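Local coordinates for protein ribokinase (Thermotoga maritima, PDB 1VM7) that probably phosphorylates ribose at O-5 with ATP and magnesium, as a homodimeric ribokinase of the PfkB carbohydrate kinase family, at residues 17-22 and 69-74; 62-67 and 299-304; 141-146 and 165-170. All coordinates share one frame; numbering follows the deposited sequence.

Contact 1: 17-22 and 69-74; sequences ISVVGS and CRFVTC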
loop_
_atom_site.group_PDB
_atom_site.type_symbol
_atom_site.label_atom_id
_atom_site.label_comp_id
_atom_site.label_asym_id
_atom_site.label_seq_id
_atom_site.Cartn_x
_atom_site.Cartn_y
_atom_site.Cartn_z
ATOM N N ILE A 17 26.728 1.879 -20.325
ATOM C CA ILE A 17 25.789 0.911 -19.730
ATOM C C ILE A 17 24.321 1.391 -19.800
ATOM O O ILE A 17 23.989 2.528 -19.445
ATOM C CB ILE A 17 26.109 0.630 -18.227
ATOM C CG1 ILE A 17 27.514 0.046 -18.050
ATOM C CG2 ILE A 17 25.020 -0.276 -17.598
ATOM C CD1 ILE A 17 27.957 -0.077 -16.593
ATOM N N SER A 18 23.456 0.495 -20.261
ATOM C CA SER A 18 22.027 0.672 -20.177
ATOM C C SER A 18 21.434 -0.426 -19.329
ATOM O O SER A 18 21.868 -1.575 -19.396
ATOM C CB SER A 18 21.400 0.602 -21.554
ATOM O OG SER A 18 21.767 1.718 -22.325
ATOM N N VAL A 19 20.454 -0.067 -18.507
ATOM C CA VAL A 19 19.643 -1.030 -17.787
ATOM C C VAL A 19 18.261 -0.944 -18.408
ATOM O O VAL A 19 17.764 0.149 -18.652
ATOM C CB VAL A 19 19.500 -0.764 -16.234
ATOM C CG1 VAL A 19 18.715 -1.883 -15.591
ATOM C CG2 VAL A 19 20.818 -0.658 -15.552
ATOM N N VAL A 20 17.668 -2.096 -18.706
ATOM C CA VAL A 20 16.303 -2.139 -19.185
ATOM C C VAL A 20 15.531 -3.011 -18.200
ATOM O O VAL A 20 15.759 -4.203 -18.090
ATOM C CB VAL A 20 16.195 -2.682 -20.614
ATOM C CG1 VAL A 20 14.730 -2.707 -21.042
ATOM C CG2 VAL A 20 17.031 -1.828 -21.589
ATOM N N GLY A 21 14.633 -2.401 -17.456
ATOM C CA GLY A 21 14.011 -3.101 -16.370
ATOM C C GLY A 21 13.081 -2.296 -15.485
ATOM O O GLY A 21 12.507 -1.275 -15.866
ATOM N N SER A 22 12.938 -2.797 -14.269
ATOM C CA SER A 22 11.827 -2.484 -13.407
ATOM C C SER A 22 12.116 -1.367 -12.379
ATOM O O SER A 22 13.238 -1.208 -11.896
ATOM C CB SER A 22 11.460 -3.762 -12.671
ATOM O OG SER A 22 12.560 -4.154 -11.824
ATOM N N CYS A 69 23.559 6.662 -15.438
ATOM C CA CYS A 69 23.127 5.394 -16.009
ATOM C C CYS A 69 21.928 5.567 -16.927
ATOM O O CYS A 69 20.995 6.283 -16.607
ATOM C CB CYS A 69 22.809 4.386 -14.914
ATOM S SG CYS A 69 22.515 2.634 -15.486
ATOM N N ARG A 70 21.979 4.933 -18.087
ATOM C CA ARG A 70 20.835 4.854 -18.975
ATOM C C ARG A 70 19.953 3.719 -18.473
ATOM O O ARG A 70 20.399 2.587 -18.268
ATOM C CB ARG A 70 21.280 4.625 -20.404
ATOM C CG ARG A 70 22.158 5.743 -20.878
ATOM C CD ARG A 70 22.703 5.526 -22.245
ATOM N NE ARG A 70 23.548 6.661 -22.620
ATOM C CZ ARG A 70 23.750 7.079 -23.868
ATOM N NH1 ARG A 70 23.170 6.479 -24.906
ATOM N NH2 ARG A 70 24.547 8.124 -24.080
ATOM N N PHE A 71 18.704 4.044 -18.217
ATOM C CA PHE A 71 17.829 3.127 -17.547
ATOM C C PHE A 71 16.486 3.261 -18.195
ATOM O O PHE A 71 15.779 4.252 -17.958
ATOM C CB PHE A 71 17.758 3.462 -16.061
ATOM C CG PHE A 71 16.784 2.622 -15.269
ATOM C CD1 PHE A 71 16.515 1.276 -15.611
ATOM C CD2 PHE A 71 16.187 3.153 -14.125
ATOM C CE1 PHE A 71 15.653 0.510 -14.882
ATOM C CE2 PHE A 71 15.300 2.367 -13.354
ATOM C CZ PHE A 71 15.042 1.036 -13.754
ATOM N N VAL A 72 16.174 2.313 -19.087
ATOM C CA VAL A 72 14.861 2.277 -19.719
ATOM C C VAL A 72 13.945 1.565 -18.755
ATOM O O VAL A 72 14.189 0.412 -18.342
ATOM C CB VAL A 72 14.868 1.630 -21.127
ATOM C CG1 VAL A 72 13.469 1.688 -21.754
ATOM C CG2 VAL A 72 15.836 2.398 -22.002
ATOM N N THR A 73 12.906 2.293 -18.356
ATOM C CA THR A 73 11.984 1.792 -17.331
ATOM C C THR A 73 10.650 2.503 -17.511
ATOM O O THR A 73 10.598 3.615 -18.000
ATOM C CB THR A 73 12.504 1.974 -15.870
ATOM O OG1 THR A 73 11.596 1.362 -14.946
ATOM C CG2 THR A 73 12.614 3.436 -15.492
ATOM N N CYS A 74 9.571 1.829 -17.142
ATOM C CA CYS A 74 8.265 2.429 -17.193
ATOM C C CYS A 74 7.792 2.783 -15.805
ATOM O O CYS A 74 7.751 1.934 -14.917
ATOM C CB CYS A 74 7.258 1.496 -17.852
ATOM S SG CYS A 74 7.274 1.656 -19.640
HETATM O O HOH W 1 21.612 3.796 -24.864
HETATM O O HOH W 2 9.670 -0.955 -16.043
#

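Contact 2: 62-67 and 299-304; sequences AKIGEK and PAREEV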
loop_
_atom_site.group_PDB
_atom_site.type_symbol
_atom_site.label_atom_id
_atom_site.label_comp_id
_atom_site.label_asym_id
_atom_site.label_seq_id
_atom_site.Cartn_x
_atom_site.Cartn_y
_atom_site.Cartn_z
ATOM N N ALA A 62 25.075 4.097 -11.517
ATOM C CA ALA A 62 25.235 5.533 -11.409
ATOM C C ALA A 62 26.133 5.890 -10.244
ATOM O O ALA A 62 27.102 6.639 -10.402
ATOM C CB ALA A 62 23.858 6.228 -11.276
ATOM N N LYS A 63 25.874 5.291 -9.089
ATOM C CA LYS A 63 26.596 5.660 -7.875
ATOM C C LYS A 63 28.020 5.115 -7.850
ATOM O O LYS A 63 28.948 5.806 -7.429
ATOM C CB LYS A 63 25.788 5.198 -6.664
ATOM C CG LYS A 63 26.149 5.887 -5.352
ATOM C CD LYS A 63 25.093 5.616 -4.282
ATOM C CE LYS A 63 25.606 6.124 -2.923
ATOM N NZ LYS A 63 24.790 5.513 -1.809
ATOM N N ILE A 64 28.220 3.903 -8.352
ATOM C CA ILE A 64 29.551 3.307 -8.324
ATOM C C ILE A 64 30.357 3.661 -9.570
ATOM O O ILE A 64 31.577 3.830 -9.487
ATOM C CB ILE A 64 29.441 1.800 -8.085
ATOM C CG1 ILE A 64 28.709 1.606 -6.735
ATOM C CG2 ILE A 64 30.811 1.136 -8.114
ATOM C CD1 ILE A 64 28.602 0.202 -6.280
ATOM N N GLY A 65 29.673 3.777 -10.706
ATOM C CA GLY A 65 30.299 4.170 -11.964
ATOM C C GLY A 65 30.590 5.649 -12.067
ATOM O O GLY A 65 31.504 6.060 -12.775
ATOM N N GLU A 66 29.776 6.447 -11.387
ATOM C CA GLU A 66 29.931 7.904 -11.335
ATOM C C GLU A 66 29.774 8.595 -12.695
ATOM O O GLU A 66 30.195 9.727 -12.885
ATOM C CB GLU A 66 31.265 8.270 -10.663
ATOM C CG GLU A 66 31.253 7.996 -9.173
ATOM C CD GLU A 66 32.524 8.428 -8.475
ATOM O OE1 GLU A 66 33.645 8.287 -9.039
ATOM O OE2 GLU A 66 32.388 8.901 -7.324
ATOM N N LYS A 67 29.137 7.909 -13.630
ATOM C CA LYS A 67 28.834 8.471 -14.937
ATOM C C LYS A 67 27.351 8.360 -15.250
ATOM O O LYS A 67 26.967 8.338 -16.408
ATOM C CB LYS A 67 29.644 7.735 -15.987
ATOM C CG LYS A 67 31.135 7.998 -15.840
ATOM C CD LYS A 67 31.891 7.438 -16.986
ATOM C CE LYS A 67 33.398 7.505 -16.742
ATOM N NZ LYS A 67 33.837 8.442 -15.679
ATOM N N PRO A 299 26.865 1.231 -1.837
ATOM C CA PRO A 299 27.937 2.123 -1.499
ATOM C C PRO A 299 28.317 3.133 -2.615
ATOM O O PRO A 299 28.005 2.977 -3.789
ATOM C CB PRO A 299 29.110 1.171 -1.216
ATOM C CG PRO A 299 28.849 0.065 -2.093
ATOM C CD PRO A 299 27.375 -0.130 -2.059
ATOM N N ALA A 300 28.975 4.190 -2.205
ATOM C CA ALA A 300 29.561 5.107 -3.155
ATOM C C ALA A 300 30.915 4.518 -3.598
ATOM O O ALA A 300 31.532 3.721 -2.878
ATOM C CB ALA A 300 29.743 6.478 -2.520
ATOM N N ARG A 301 31.341 4.894 -4.798
ATOM C CA ARG A 301 32.574 4.410 -5.381
ATOM C C ARG A 301 33.767 4.485 -4.417
ATOM O O ARG A 301 34.513 3.530 -4.277
ATOM C CB ARG A 301 32.886 5.202 -6.656
ATOM C CG ARG A 301 34.147 4.746 -7.371
ATOM C CD ARG A 301 34.196 3.222 -7.500
ATOM N NE ARG A 301 35.277 2.843 -8.393
ATOM C CZ ARG A 301 35.186 2.774 -9.714
ATOM N NH1 ARG A 301 34.055 3.059 -10.326
ATOM N NH2 ARG A 301 36.246 2.418 -10.419
ATOM N N GLU A 302 33.926 5.614 -3.739
ATOM C CA GLU A 302 34.998 5.763 -2.761
ATOM C C GLU A 302 34.934 4.698 -1.658
ATOM O O GLU A 302 35.967 4.193 -1.221
ATOM C CB GLU A 302 35.035 7.191 -2.174
ATOM C CG GLU A 302 33.690 7.694 -1.590
ATOM C CD GLU A 302 32.837 8.595 -2.537
ATOM O OE1 GLU A 302 32.460 8.150 -3.669
ATOM O OE2 GLU A 302 32.511 9.742 -2.108
ATOM N N GLU A 303 33.727 4.319 -1.243
ATOM C CA GLU A 303 33.601 3.274 -0.248
ATOM C C GLU A 303 34.134 1.946 -0.784
ATOM O O GLU A 303 34.895 1.291 -0.079
ATOM C CB GLU A 303 32.173 3.222 0.281
ATOM C CG GLU A 303 31.871 4.519 1.046
ATOM C CD GLU A 303 30.454 4.616 1.536
ATOM O OE1 GLU A 303 29.527 4.590 0.692
ATOM O OE2 GLU A 303 30.279 4.746 2.774
ATOM N N VAL A 304 33.765 1.599 -2.021
ATOM C CA VAL A 304 34.191 0.354 -2.662
ATOM C C VAL A 304 35.718 0.334 -2.789
ATOM O O VAL A 304 36.356 -0.670 -2.507
ATOM C CB VAL A 304 33.534 0.170 -4.056
ATOM C CG1 VAL A 304 33.914 -1.198 -4.644
ATOM C CG2 VAL A 304 31.981 0.313 -3.965
#

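Contact 3: 141-146 and 165-170; sequences SDILLL and IVIFDP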
loop_
_atom_site.group_PDB
_atom_site.type_symbol
_atom_site.label_atom_id
_atom_site.label_comp_id
_atom_site.label_asym_id
_atom_site.label_seq_id
_atom_site.Cartn_x
_atom_site.Cartn_y
_atom_site.Cartn_z
ATOM N N SER A 141 24.661 2.098 -26.427
ATOM C CA SER A 141 25.236 1.421 -25.261
ATOM C C SER A 141 26.089 0.212 -25.654
ATOM O O SER A 141 25.921 -0.349 -26.730
ATOM C CB SER A 141 24.120 0.963 -24.302
ATOM O OG SER A 141 23.365 2.066 -23.818
ATOM N N ASP A 142 26.997 -0.178 -24.757
ATOM C CA ASP A 142 27.906 -1.304 -24.966
ATOM C C ASP A 142 27.665 -2.447 -24.002
ATOM O O ASP A 142 28.015 -3.579 -24.299
ATOM C CB ASP A 142 29.368 -0.866 -24.843
ATOM C CG ASP A 142 29.690 0.307 -25.720
ATOM O OD1 ASP A 142 29.835 0.131 -26.943
ATOM O OD2 ASP A 142 29.777 1.420 -25.180
ATOM N N ILE A 143 27.061 -2.145 -22.858
ATOM C CA ILE A 143 26.713 -3.145 -21.854
ATOM C C ILE A 143 25.229 -3.007 -21.494
ATOM O O ILE A 143 24.719 -1.905 -21.318
ATOM C CB ILE A 143 27.555 -3.003 -20.566
ATOM C CG1 ILE A 143 29.052 -3.166 -20.855
ATOM C CG2 ILE A 143 27.081 -4.008 -19.504
ATOM C CD1 ILE A 143 29.959 -2.807 -19.663
ATOM N N LEU A 144 24.549 -4.138 -21.395
ATOM C CA LEU A 144 23.116 -4.179 -21.152
ATOM C C LEU A 144 22.776 -5.028 -19.963
ATOM O O LEU A 144 23.108 -6.231 -19.921
ATOM C CB LEU A 144 22.372 -4.743 -22.372
ATOM C CG LEU A 144 20.852 -4.974 -22.243
ATOM C CD1 LEU A 144 20.161 -3.696 -21.930
ATOM C CD2 LEU A 144 20.293 -5.570 -23.537
ATOM N N LEU A 145 22.099 -4.408 -18.989
ATOM C CA LEU A 145 21.600 -5.147 -17.827
ATOM C C LEU A 145 20.097 -5.389 -17.898
ATOM O O LEU A 145 19.305 -4.475 -18.121
ATOM C CB LEU A 145 21.919 -4.464 -16.517
ATOM C CG LEU A 145 23.315 -4.754 -15.989
ATOM C CD1 LEU A 145 24.298 -4.191 -16.961
ATOM C CD2 LEU A 145 23.475 -4.090 -14.658
ATOM N N LEU A 146 19.742 -6.648 -17.699
ATOM C CA LEU A 146 18.375 -7.113 -17.774
ATOM C C LEU A 146 18.073 -7.906 -16.520
ATOM O O LEU A 146 18.979 -8.462 -15.904
ATOM C CB LEU A 146 18.193 -7.995 -19.012
ATOM C CG LEU A 146 18.428 -7.355 -20.379
ATOM C CD1 LEU A 146 18.470 -8.380 -21.530
ATOM C CD2 LEU A 146 17.339 -6.331 -20.636
ATOM N N ILE A 165 27.509 -6.304 -24.630
ATOM C CA ILE A 165 27.527 -7.301 -23.576
ATOM C C ILE A 165 26.151 -7.331 -22.920
ATOM O O ILE A 165 25.636 -6.309 -22.480
ATOM C CB ILE A 165 28.667 -7.028 -22.570
ATOM C CG1 ILE A 165 30.015 -7.185 -23.285
ATOM C CG2 ILE A 165 28.582 -7.960 -21.381
ATOM C CD1 ILE A 165 31.131 -6.443 -22.622
ATOM N N VAL A 166 25.545 -8.514 -22.928
ATOM C CA VAL A 166 24.217 -8.739 -22.393
ATOM C C VAL A 166 24.357 -9.546 -21.097
ATOM O O VAL A 166 24.874 -10.679 -21.108
ATOM C CB VAL A 166 23.305 -9.483 -23.399
ATOM C CG1 VAL A 166 21.884 -9.685 -22.829
ATOM C CG2 VAL A 166 23.242 -8.738 -24.714
ATOM N N ILE A 167 23.916 -8.907 -20.002
ATOM C CA ILE A 167 23.900 -9.455 -18.658
ATOM C C ILE A 167 22.436 -9.634 -18.258
ATOM O O ILE A 167 21.688 -8.663 -18.233
ATOM C CB ILE A 167 24.561 -8.494 -17.654
ATOM C CG1 ILE A 167 26.026 -8.248 -18.050
ATOM C CG2 ILE A 167 24.436 -9.059 -16.247
ATOM C CD1 ILE A 167 26.703 -7.018 -17.430
ATOM N N PHE A 168 22.041 -10.880 -17.969
ATOM C CA PHE A 168 20.657 -11.214 -17.599
ATOM C C PHE A 168 20.603 -11.829 -16.189
ATOM O O PHE A 168 21.193 -12.860 -15.916
ATOM C CB PHE A 168 20.042 -12.151 -18.635
ATOM C CG PHE A 168 18.688 -12.673 -18.261
ATOM C CD1 PHE A 168 17.660 -11.818 -17.961
ATOM C CD2 PHE A 168 18.446 -14.048 -18.216
ATOM C CE1 PHE A 168 16.420 -12.304 -17.623
ATOM C CE2 PHE A 168 17.212 -14.537 -17.888
ATOM C CZ PHE A 168 16.193 -13.675 -17.582
ATOM N N ASP A 169 19.922 -11.124 -15.296
ATOM C CA ASP A 169 19.695 -11.560 -13.938
ATOM C C ASP A 169 18.328 -12.258 -13.931
ATOM O O ASP A 169 17.266 -11.625 -14.092
ATOM C CB ASP A 169 19.716 -10.339 -13.035
ATOM C CG ASP A 169 19.836 -10.668 -11.567
ATOM O OD1 ASP A 169 20.290 -11.802 -11.243
ATOM O OD2 ASP A 169 19.504 -9.742 -10.748
ATOM N N PRO A 170 18.333 -13.586 -13.796
ATOM C CA PRO A 170 17.088 -14.322 -13.981
ATOM C C PRO A 170 16.219 -14.245 -12.711
ATOM O O PRO A 170 15.928 -15.247 -12.081
ATOM C CB PRO A 170 17.580 -15.738 -14.289
ATOM C CG PRO A 170 18.864 -15.849 -13.445
ATOM C CD PRO A 170 19.465 -14.478 -13.462
#

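Contact 1: 17-22 and 69-74
Val-19 meets Phe-71 obliquely, its CB 3.7 Å from Phe-71 CD1. Because Phe-71 CG stands anti to its backbone N (chi1 176°), the ring runs on past Gly-21, and CZ brings its edge to 3.4 Å from Ser-22 O. Thr-73 CB lies over one ring face, offset toward the rim, while Val-19 CG2 packs on Cys-69 SG at 3.7 Å. On the other side of the sheet, Val-20 and Val-72 lie side by side.

With an alanine in place of Phe-71, Val-19 and Thr-73 would probably border a gap and Ser-22 O would lose its edge contact.

As neighbours in the central sheet of the ribokinase-like fold, the strands run parallel, 18° apart. Val-19 is held at both polar atoms, its N bonding Arg-70 O (2.7 Å) and its O accepting from Val-72 N (2.7 Å). Further out, Thr-73 OG1 donates to Gly-21 O (2.9 Å) and also bonds Ser-23. One water joins Gly-21 O to Cys-74 N; another links Ser-18 OG to Arg-70 NH1. Ser-22 OG bonds Glu-149, predicted to bind the substrate.

Helix 53-65 rests on Phe-71 through Ala-55 and Ala-58, and strands 93-98 and 143-146 flank the pair.

Contact 2: 62-67 and 299-304
Arg-301 and Ile-64 make the polar join between the end of helix 53-65 and the start of helix 301-309. Arg-301 NH1 donates to Ile-64 O at 2.7 Å with an N-H...O angle of 158°. The oxygen lies in the guanidinium plane, although the donor is tilted from the carbonyl plane. The side chain reaches it by bending at chi2 (46°), which folds CB, CG and CD around the same oxygen. A positive group at the last turn of a helix is likely to be favoured by the helix dipole. The guanidinium is fixed at its other nitrogens too, by salt bridges from NE to Glu-305 and from NH2 to Glu-270.

A second hydrogen bond serves the new helix itself: Glu-303 OE1 accepts from Ala-300 N at 3.0 Å through its anti lone pair. Ala-300 is the N-cap residue, and the glutamate three places on takes its N-H; with no side-chain acceptor on alanine, a full capping box is not formed. Glu-303 OE2 salt-bridges Arg-291, a predicted potassium-site residue.

Among the charged chains, Glu-66, just past the helix with positive phi, lays its carboxylate against Arg-301 CB, CD to CB 3.7 Å, and its OE2 lies 3.7 Å from Glu-302 OE1, a like-charged pair. Lys-63 extends its methylenes along Pro-299 and Ala-300, its NZ bonding Ile-298 O.

Apolar packing centres on Ile-64, whose CD1 is 4.2 Å from Pro-299 CG and 4.1 Å from Val-304 CG2. Phe-280 of helix 274-288 touches Ile-64, Arg-301 and Val-304, so three helices converge here.

Contact 3: 141-146 and 165-170
Ile-165 and Leu-144 open a run of five backbone hydrogen bonds that pairs two parallel strands, inclined by 15°. Ile-165 N donates to Asp-142 O (2.8 Å) and Ile-165 O accepts from Leu-144 N (2.7 Å). Leu-144 O then takes Ile-167 N at 2.8 Å, and Ile-167 O takes Leu-146 N at 2.9 Å. Beyond strand 165-168, Asp-169 N closes the series on Leu-146 O, also 2.9 Å.

Several outward-pointing peptide groups have partners elsewhere: Ile-143 and Leu-145 bond backbone atoms of strand 17-20, and Val-166 N donates to the carboxylate of Asp-185. Both aspartate side chains are also engaged. Asp-142 OD2 accepts from Val-16 N, while buried Asp-169 OD1 accepts from Thr-188 and salt-bridges Lys-226, a predicted ATP-site residue.

On the face that carries Ile-143, Leu-145, Ile-165 and Ile-167, Ile-167 CD1 meets Ile-143 CG2 and Leu-145 CD1, 3.7 Å from each, the three methyls forming a triangle. Ile-167 CG1 is anti to the carbonyl carbon (chi1 -60°), which carries that methyl across to the partner strand. On the reverse side Leu-146 CD1 meets Val-166 CG1 at 3.9 Å, and Leu-146 CB lies at the edge of the Phe-168 ring.

Helix 152-161 links the two strands as the crossover of a right-handed beta-alpha-beta unit and packs on Leu-144, Leu-146, Val-166 and Phe-168; helix 256-269 lies against Ile-143 and Leu-145 on the other face.

From the N terminus, contact 1 closes first, bringing strand 69-75 back beside strand 17-20 after a 46-residue excursion that includes helix 53-65. Contact 2 begins inside that excursion, at residues 62-67, and is completed only at 299-304, so contacts 1 and 2 cross along the chain; they touch where Cys-69 CB packs 4.1 Å from Ala-62 N. Contact 3 follows contact 1 in series and is nested within the long loop of contact 2, whose nearest atoms are about 9 Å away. Contacts 1 and 3 share one sheet, with strands 17-20 and 143-146 adjacent, whereas contact 2 ties the C-terminal helix to helix 53-65.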